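Local atomic coordinates of putative signal recognition particle protein (Chaetomium thermophilum, PDB entry 5CK4), a protein that binds GDP and GTP as the Arf-like GTPase subunit of the signal recognition particle receptor, which serves protein translocation at the endoplasmic reticulum membrane. Residues L189-H201 with E268-F281. Numbering follows the deposited sequence.
Sequences LYDVLLSLQKRFH and EGWLGAVGSKEFKF
Q197, on helix 180-201 of the P-loop GTPase fold, reads the backbone of the loop between helix 229-249 and strand 291-295 through both halves of its amide. Its OE1 takes the hydrogen of G272 N on a lone pair, a nearly straight bond of 2.8 Å. NE2 gives to W270 O and, from above the carboxylate plane, to E268 OE1 at 2.6 Å. With CG anti to the backbone N (chi1 179°) and the chain extended, this amide stands well off the helix. E268 OE2 accepts a weak bond from H201 ND1, while K198 runs alongside E268 in the opposite direction and a water links K198 NZ to E268 O. Between Q197 and Y190 lies L271: its CB sits over one face of the tyrosine ring, 3.5 Å from Y190 CZ, and its CD1 packs on L193 CB. Y190 OH donates in the carbonyl plane to G269 O (2.7 Å) and accepts from L271 N. Replacing Q197 by alanine is likely to leave G272 N and W270 O without these partners and the E268 carboxylate freer to swing. L271 O turns to R244 of helix 229-249 for a hydrogen bond. Polar side chains on helix 180-201 thus satisfy peptide groups of an irregular loop, fixing its path around the leucine.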
ATOM      1  N   LEU A 189      -3.323  -6.972  -2.324  1.00 13.14           N
ATOM      2  CA  LEU A 189      -3.955  -5.818  -1.683  1.00 11.89           C
ATOM      3  C   LEU A 189      -4.982  -6.264  -0.636  1.00 11.11           C
ATOM      4  O   LEU A 189      -5.081  -5.678   0.461  1.00 12.14           O
ATOM      5  CB  LEU A 189      -4.607  -4.918  -2.744  1.00  9.62           C
ATOM      6  CG  LEU A 189      -5.354  -3.686  -2.213  1.00  9.40           C
ATOM      7  CD1 LEU A 189      -4.410  -2.774  -1.426  1.00 14.70           C
ATOM      8  CD2 LEU A 189      -5.954  -2.951  -3.395  1.00  9.34           C
ATOM      9  N   TYR A 190      -5.752  -7.299  -0.962  1.00 10.95           N
ATOM     10  CA  TYR A 190      -6.709  -7.842  -0.005  1.00 11.43           C
ATOM     11  C   TYR A 190      -6.017  -8.181   1.318  1.00 14.89           C
ATOM     12  O   TYR A 190      -6.487  -7.781   2.380  1.00 13.43           O
ATOM     13  CB  TYR A 190      -7.414  -9.089  -0.577  1.00 13.35           C
ATOM     14  CG  TYR A 190      -8.637  -9.562   0.216  1.00 15.64           C
ATOM     15  CD1 TYR A 190      -8.499 -10.311   1.380  1.00 14.59           C
ATOM     16  CD2 TYR A 190      -9.925  -9.272  -0.216  1.00 13.65           C
ATOM     17  CE1 TYR A 190      -9.619 -10.744   2.101  1.00 16.72           C
ATOM     18  CE2 TYR A 190     -11.044  -9.709   0.492  1.00 14.54           C
ATOM     19  CZ  TYR A 190     -10.885 -10.439   1.647  1.00 15.64           C
ATOM     20  OH  TYR A 190     -12.000 -10.873   2.355  1.00 19.28           O
ATOM     21  N   ASP A 191      -4.900  -8.905   1.244  1.00 12.14           N
ATOM     22  CA  ASP A 191      -4.170  -9.312   2.444  1.00 14.63           C
ATOM     23  C   ASP A 191      -3.600  -8.126   3.210  1.00 12.82           C
ATOM     24  O   ASP A 191      -3.567  -8.132   4.436  1.00 14.96           O
ATOM     25  CB  ASP A 191      -3.027 -10.281   2.107  1.00 18.03           C
ATOM     26  CG  ASP A 191      -3.521 -11.648   1.682  1.00 24.93           C
ATOM     27  OD1 ASP A 191      -4.661 -12.005   2.035  1.00 28.74           O
ATOM     28  OD2 ASP A 191      -2.762 -12.357   0.986  1.00 30.52           O
ATOM     29  N   VAL A 192      -3.128  -7.120   2.480  1.00 14.16           N
ATOM     30  CA  VAL A 192      -2.589  -5.914   3.106  1.00 14.87           C
ATOM     31  C   VAL A 192      -3.668  -5.208   3.932  1.00 13.46           C
ATOM     32  O   VAL A 192      -3.481  -4.937   5.122  1.00 11.44           O
ATOM     33  CB  VAL A 192      -1.976  -4.948   2.057  1.00 14.58           C
ATOM     34  CG1 VAL A 192      -1.842  -3.546   2.608  1.00 14.87           C
ATOM     35  CG2 VAL A 192      -0.599  -5.473   1.588  1.00 14.40           C
ATOM     36  N   LEU A 193      -4.791  -4.900   3.288  1.00 12.91           N
ATOM     37  CA  LEU A 193      -5.905  -4.250   3.973  1.00 13.59           C
ATOM     38  C   LEU A 193      -6.511  -5.111   5.096  1.00 11.53           C
ATOM     39  O   LEU A 193      -6.874  -4.588   6.157  1.00 12.26           O
ATOM     40  CB  LEU A 193      -6.973  -3.835   2.952  1.00 10.84           C
ATOM     41  CG  LEU A 193      -6.482  -2.845   1.887  1.00 13.50           C
ATOM     42  CD1 LEU A 193      -7.626  -2.426   0.967  1.00 12.49           C
ATOM     43  CD2 LEU A 193      -5.878  -1.615   2.556  1.00  9.44           C
ATOM     44  N   LEU A 194      -6.650  -6.416   4.870  1.00 11.58           N
ATOM     45  CA  LEU A 194      -7.219  -7.283   5.915  1.00 12.52           C
ATOM     46  C   LEU A 194      -6.291  -7.329   7.128  1.00 14.24           C
ATOM     47  O   LEU A 194      -6.743  -7.389   8.266  1.00 13.91           O
ATOM     48  CB  LEU A 194      -7.461  -8.705   5.395  1.00 13.13           C
ATOM     49  CG  LEU A 194      -8.221  -9.617   6.367  1.00 14.70           C
ATOM     50  CD1 LEU A 194      -9.644  -9.061   6.630  1.00 16.37           C
ATOM     51  CD2 LEU A 194      -8.283 -11.063   5.866  1.00 18.12           C
ATOM     52  N   SER A 195      -4.990  -7.283   6.878  1.00 13.70           N
ATOM     53  CA  SER A 195      -4.021  -7.274   7.978  1.00 15.06           C
ATOM     54  C   SER A 195      -4.194  -6.011   8.831  1.00 19.99           C
ATOM     55  O   SER A 195      -4.206  -6.079  10.054  1.00 17.31           O
ATOM     56  CB  SER A 195      -2.589  -7.377   7.447  1.00 18.78           C
ATOM     57  OG  SER A 195      -2.361  -8.662   6.890  1.00 16.21           O
ATOM     58  N   LEU A 196      -4.346  -4.861   8.177  1.00 14.52           N
ATOM     59  CA  LEU A 196      -4.517  -3.602   8.905  1.00 13.63           C
ATOM     60  C   LEU A 196      -5.860  -3.587   9.623  1.00 15.82           C
ATOM     61  O   LEU A 196      -6.004  -2.988  10.690  1.00 15.10           O
ATOM     62  CB  LEU A 196      -4.433  -2.416   7.938  1.00 12.77           C
ATOM     63  CG  LEU A 196      -3.016  -2.162   7.421  1.00 15.67           C
ATOM     64  CD1 LEU A 196      -3.011  -1.136   6.294  1.00 13.79           C
ATOM     65  CD2 LEU A 196      -2.079  -1.733   8.566  1.00 14.10           C
ATOM     66  N   GLN A 197      -6.837  -4.253   9.026  1.00 13.58           N
ATOM     67  CA  GLN A 197      -8.161  -4.362   9.636  1.00 14.21           C
ATOM     68  C   GLN A 197      -8.099  -5.206  10.908  1.00 18.63           C
ATOM     69  O   GLN A 197      -8.725  -4.866  11.916  1.00 16.83           O
ATOM     70  CB  GLN A 197      -9.168  -4.957   8.654  1.00 13.73           C
ATOM     71  CG  GLN A 197     -10.584  -5.130   9.226  1.00 15.10           C
ATOM     72  CD  GLN A 197     -11.569  -5.619   8.172  1.00 20.01           C
ATOM     73  OE1 GLN A 197     -11.566  -5.140   7.040  1.00 17.59           O
ATOM     74  NE2 GLN A 197     -12.392  -6.600   8.532  1.00 20.52           N
ATOM     75  N   LYS A 198      -7.349  -6.307  10.863  1.00 15.61           N
ATOM     76  CA  LYS A 198      -7.214  -7.172  12.039  1.00 17.00           C
ATOM     77  C   LYS A 198      -6.452  -6.444  13.135  1.00 18.02           C
ATOM     78  O   LYS A 198      -6.740  -6.607  14.329  1.00 19.43           O
ATOM     79  CB  LYS A 198      -6.480  -8.464  11.693  1.00 21.11           C
ATOM     80  CG  LYS A 198      -7.265  -9.417  10.821  1.00 21.40           C
ATOM     81  CD  LYS A 198      -6.421 -10.633  10.478  1.00 26.73           C
ATOM     82  CE  LYS A 198      -7.229 -11.636   9.700  1.00 37.78           C
ATOM     83  NZ  LYS A 198      -6.570 -12.968   9.650  1.00 49.81           N
ATOM     84  N   ARG A 199      -5.473  -5.643  12.721  1.00 17.56           N
ATOM     85  CA  ARG A 199      -4.726  -4.801  13.652  1.00 18.76           C
ATOM     86  C   ARG A 199      -5.663  -3.855  14.412  1.00 19.47           C
ATOM     87  O   ARG A 199      -5.570  -3.732  15.630  1.00 21.18           O
ATOM     88  CB  ARG A 199      -3.662  -4.001  12.905  1.00 21.03           C
ATOM     89  CG  ARG A 199      -2.878  -3.025  13.768  1.00 19.64           C
ATOM     90  CD  ARG A 199      -1.869  -2.248  12.924  1.00 25.28           C
ATOM     91  NE  ARG A 199      -1.170  -1.220  13.692  1.00 25.58           N
ATOM     92  CZ  ARG A 199      -1.469   0.072  13.632  1.00 20.93           C
ATOM     93  NH1 ARG A 199      -2.449   0.484  12.839  1.00 25.31           N
ATOM     94  NH2 ARG A 199      -0.788   0.952  14.343  1.00 25.40           N
ATOM     95  N   PHE A 200      -6.560  -3.187  13.687  1.00 18.44           N
ATOM     96  CA  PHE A 200      -7.523  -2.271  14.304  1.00 19.32           C
ATOM     97  C   PHE A 200      -8.377  -2.999  15.334  1.00 20.57           C
ATOM     98  O   PHE A 200      -8.731  -2.452  16.376  1.00 22.17           O
ATOM     99  CB  PHE A 200      -8.424  -1.633  13.243  1.00 18.17           C
ATOM    100  CG  PHE A 200      -9.567  -0.834  13.815  1.00 19.58           C
ATOM    101  CD1 PHE A 200      -9.390   0.495  14.179  1.00 21.52           C
ATOM    102  CD2 PHE A 200     -10.822  -1.407  13.980  1.00 19.67           C
ATOM    103  CE1 PHE A 200     -10.446   1.238  14.702  1.00 21.69           C
ATOM    104  CE2 PHE A 200     -11.875  -0.671  14.503  1.00 21.60           C
ATOM    105  CZ  PHE A 200     -11.684   0.655  14.860  1.00 28.25           C
ATOM    106  N   HIS A 201      -8.704  -4.247  15.030  1.00 20.05           N
ATOM    107  CA  HIS A 201      -9.595  -5.023  15.877  1.00 21.24           C
ATOM    108  C   HIS A 201      -8.932  -5.695  17.078  1.00 22.85           C
ATOM    109  O   HIS A 201      -9.612  -6.191  17.971  1.00 24.38           O
ATOM    110  CB  HIS A 201     -10.334  -6.049  15.030  1.00 20.36           C
ATOM    111  CG  HIS A 201     -11.491  -5.470  14.283  1.00 25.30           C
ATOM    112  ND1 HIS A 201     -11.645  -5.607  12.923  1.00 30.19           N
ATOM    113  CD2 HIS A 201     -12.542  -4.730  14.710  1.00 22.16           C
ATOM    114  CE1 HIS A 201     -12.747  -4.987  12.543  1.00 30.87           C
ATOM    115  NE2 HIS A 201     -13.316  -4.456  13.610  1.00 24.86           N
ATOM    116  N   GLU A 268     -10.864 -13.228  11.483  1.00 58.14           N
ATOM    117  CA  GLU A 268     -11.744 -12.760  10.413  1.00 58.01           C
ATOM    118  C   GLU A 268     -11.131 -12.976   9.030  1.00 54.31           C
ATOM    119  O   GLU A 268      -9.916 -12.875   8.855  1.00 59.88           O
ATOM    120  CB  GLU A 268     -12.119 -11.286  10.609  1.00 59.17           C
ATOM    121  CG  GLU A 268     -10.962 -10.306  10.535  1.00 57.00           C
ATOM    122  CD  GLU A 268     -11.374  -8.900  10.933  1.00 52.32           C
ATOM    123  OE1 GLU A 268     -12.388  -8.405  10.407  1.00 48.87           O
ATOM    124  OE2 GLU A 268     -10.690  -8.289  11.782  1.00 49.87           O
ATOM    125  N   GLY A 269     -11.975 -13.292   8.054  1.00 44.33           N
ATOM    126  CA  GLY A 269     -11.531 -13.424   6.679  1.00 36.78           C
ATOM    127  C   GLY A 269     -12.179 -12.387   5.778  1.00 28.26           C
ATOM    128  O   GLY A 269     -11.714 -12.155   4.665  1.00 25.48           O
ATOM    129  N   TRP A 270     -13.247 -11.763   6.272  1.00 26.88           N
ATOM    130  CA  TRP A 270     -14.045 -10.797   5.504  1.00 18.56           C
ATOM    131  C   TRP A 270     -13.469  -9.377   5.568  1.00 19.07           C
ATOM    132  O   TRP A 270     -13.406  -8.761   6.633  1.00 23.24           O
ATOM    133  CB  TRP A 270     -15.497 -10.816   6.016  1.00 19.54           C
ATOM    134  CG  TRP A 270     -16.435  -9.803   5.407  1.00 18.36           C
ATOM    135  CD1 TRP A 270     -16.639  -8.510   5.824  1.00 20.14           C
ATOM    136  CD2 TRP A 270     -17.319 -10.006   4.297  1.00 18.23           C
ATOM    137  NE1 TRP A 270     -17.581  -7.901   5.033  1.00 23.93           N
ATOM    138  CE2 TRP A 270     -18.020  -8.799   4.094  1.00 23.26           C
ATOM    139  CE3 TRP A 270     -17.584 -11.094   3.453  1.00 19.18           C
ATOM    140  CZ2 TRP A 270     -18.968  -8.645   3.078  1.00 18.24           C
ATOM    141  CZ3 TRP A 270     -18.530 -10.939   2.444  1.00 27.65           C
ATOM    142  CH2 TRP A 270     -19.209  -9.724   2.266  1.00 25.85           C
ATOM    143  N   LEU A 271     -13.029  -8.866   4.426  1.00 16.00           N
ATOM    144  CA  LEU A 271     -12.480  -7.516   4.349  1.00 14.25           C
ATOM    145  C   LEU A 271     -13.624  -6.513   4.300  1.00 18.56           C
ATOM    146  O   LEU A 271     -14.560  -6.690   3.521  1.00 18.95           O
ATOM    147  CB  LEU A 271     -11.664  -7.368   3.071  1.00 13.06           C
ATOM    148  CG  LEU A 271     -11.164  -5.956   2.766  1.00 16.71           C
ATOM    149  CD1 LEU A 271     -10.104  -5.635   3.782  1.00 12.93           C
ATOM    150  CD2 LEU A 271     -10.600  -5.883   1.339  1.00 18.59           C
ATOM    151  N   GLY A 272     -13.550  -5.460   5.116  1.00 19.52           N
ATOM    152  CA  GLY A 272     -14.572  -4.419   5.101  1.00 13.03           C
ATOM    153  C   GLY A 272     -15.623  -4.547   6.186  1.00 17.06           C
ATOM    154  O   GLY A 272     -15.485  -5.346   7.128  1.00 16.70           O
ATOM    155  N   ALA A 273     -16.678  -3.749   6.047  1.00 17.44           N
ATOM    156  CA  ALA A 273     -17.762  -3.696   7.020  1.00 18.29           C
ATOM    157  C   ALA A 273     -18.682  -4.895   6.896  1.00 29.54           C
ATOM    158  O   ALA A 273     -19.039  -5.306   5.793  1.00 25.82           O
ATOM    159  CB  ALA A 273     -18.554  -2.417   6.849  1.00 22.50           C
ATOM    160  N   VAL A 274     -19.078  -5.434   8.045  1.00 35.86           N
ATOM    161  CA  VAL A 274     -19.935  -6.618   8.116  1.00 40.54           C
ATOM    162  C   VAL A 274     -21.193  -6.535   7.245  1.00 40.28           C
ATOM    163  O   VAL A 274     -21.538  -7.495   6.547  1.00 46.02           O
ATOM    164  CB  VAL A 274     -20.324  -6.929   9.584  1.00 46.35           C
ATOM    165  CG1 VAL A 274     -20.659  -5.649  10.327  1.00 45.78           C
ATOM    166  CG2 VAL A 274     -21.484  -7.912   9.648  1.00 48.86           C
ATOM    167  N   GLY A 275     -21.865  -5.388   7.265  1.00 28.75           N
ATOM    168  CA  GLY A 275     -23.109  -5.248   6.528  1.00 30.92           C
ATOM    169  C   GLY A 275     -22.985  -4.631   5.145  1.00 31.68           C
ATOM    170  O   GLY A 275     -23.989  -4.290   4.519  1.00 32.85           O
ATOM    171  N   SER A 276     -21.757  -4.488   4.662  1.00 27.51           N
ATOM    172  CA  SER A 276     -21.519  -3.903   3.343  1.00 24.08           C
ATOM    173  C   SER A 276     -21.978  -4.836   2.214  1.00 27.58           C
ATOM    174  O   SER A 276     -21.649  -6.027   2.203  1.00 24.00           O
ATOM    175  CB  SER A 276     -20.042  -3.577   3.187  1.00 18.15           C
ATOM    176  OG  SER A 276     -19.744  -3.038   1.915  1.00 17.64           O
ATOM    177  N   LYS A 277     -22.733  -4.287   1.265  1.00 24.57           N
ATOM    178  CA  LYS A 277     -23.252  -5.078   0.146  1.00 27.52           C
ATOM    179  C   LYS A 277     -22.487  -4.857  -1.161  1.00 26.08           C
ATOM    180  O   LYS A 277     -22.673  -5.592  -2.131  1.00 24.68           O
ATOM    181  CB  LYS A 277     -24.744  -4.804  -0.058  1.00 30.99           C
ATOM    182  CG  LYS A 277     -25.606  -5.203   1.130  1.00 36.08           C
ATOM    183  CD  LYS A 277     -25.390  -6.659   1.509  1.00 37.47           C
ATOM    184  CE  LYS A 277     -26.213  -7.040   2.734  1.00 57.11           C
ATOM    185  NZ  LYS A 277     -25.776  -8.343   3.320  1.00 66.36           N
ATOM    186  N   GLU A 278     -21.665  -3.815  -1.195  1.00 17.84           N
ATOM    187  CA  GLU A 278     -20.775  -3.566  -2.326  0.56 21.36           C
ATOM    188  C   GLU A 278     -19.530  -2.899  -1.780  1.00 22.72           C
ATOM    189  O   GLU A 278     -19.625  -1.817  -1.191  1.00 16.22           O
ATOM    190  CB  GLU A 278     -21.444  -2.671  -3.388  0.56 24.29           C
ATOM    191  CG  GLU A 278     -22.512  -3.364  -4.234  0.56 30.76           C
ATOM    192  CD  GLU A 278     -22.983  -2.549  -5.443  0.56 39.55           C
ATOM    193  OE1 GLU A 278     -22.399  -1.476  -5.706  0.56 38.18           O
ATOM    194  OE2 GLU A 278     -23.934  -2.992  -6.136  0.56 22.90           O
ATOM    195  N   PHE A 279     -18.373  -3.542  -1.965  1.00 18.50           N
ATOM    196  CA  PHE A 279     -17.136  -3.033  -1.403  1.00 11.67           C
ATOM    197  C   PHE A 279     -16.751  -1.677  -1.975  1.00 15.92           C
ATOM    198  O   PHE A 279     -16.765  -1.493  -3.186  1.00 14.58           O
ATOM    199  CB  PHE A 279     -15.946  -3.987  -1.604  1.00 10.98           C
ATOM    200  CG  PHE A 279     -14.695  -3.483  -0.948  1.00 13.46           C
ATOM    201  CD1 PHE A 279     -14.485  -3.693   0.415  1.00 13.55           C
ATOM    202  CD2 PHE A 279     -13.746  -2.749  -1.675  1.00  9.33           C
ATOM    203  CE1 PHE A 279     -13.346  -3.212   1.049  1.00 19.20           C
ATOM    204  CE2 PHE A 279     -12.612  -2.264  -1.054  1.00 15.13           C
ATOM    205  CZ  PHE A 279     -12.404  -2.489   0.312  1.00 17.10           C
ATOM    206  N   LYS A 280     -16.382  -0.749  -1.089  1.00 12.84           N
ATOM    207  CA  LYS A 280     -15.817   0.542  -1.484  1.00 11.83           C
ATOM    208  C   LYS A 280     -14.651   0.829  -0.556  1.00 14.28           C
ATOM    209  O   LYS A 280     -14.728   0.520   0.620  1.00 14.92           O
ATOM    210  CB  LYS A 280     -16.847   1.671  -1.337  1.00 12.54           C
ATOM    211  CG  LYS A 280     -18.103   1.507  -2.175  1.00 18.44           C
ATOM    212  CD  LYS A 280     -17.812   1.645  -3.660  1.00 15.58           C
ATOM    213  CE  LYS A 280     -19.121   1.521  -4.448  1.00 26.11           C
ATOM    214  NZ  LYS A 280     -18.956   1.900  -5.871  1.00 22.40           N
ATOM    215  N   PHE A 281     -13.575   1.424  -1.060  1.00 13.55           N
ATOM    216  CA  PHE A 281     -12.432   1.727  -0.193  1.00 12.37           C
ATOM    217  C   PHE A 281     -12.836   2.633   0.971  1.00 10.07           C
ATOM    218  O   PHE A 281     -12.279   2.553   2.082  1.00 12.94           O
ATOM    219  CB  PHE A 281     -11.291   2.352  -0.999  1.00 13.56           C
ATOM    220  CG  PHE A 281     -10.558   1.364  -1.855  1.00 10.32           C
ATOM    221  CD1 PHE A 281      -9.893   0.285  -1.278  1.00 11.25           C
ATOM    222  CD2 PHE A 281     -10.537   1.498  -3.234  1.00 14.96           C
ATOM    223  CE1 PHE A 281      -9.215  -0.633  -2.073  1.00 14.61           C
ATOM    224  CE2 PHE A 281      -9.853   0.589  -4.031  1.00 13.26           C
ATOM    225  CZ  PHE A 281      -9.203  -0.486  -3.453  1.00 11.06           C
TER
HETATM  226  O   HOH W   1      -8.027 -14.436   7.915  1.00 37.95           O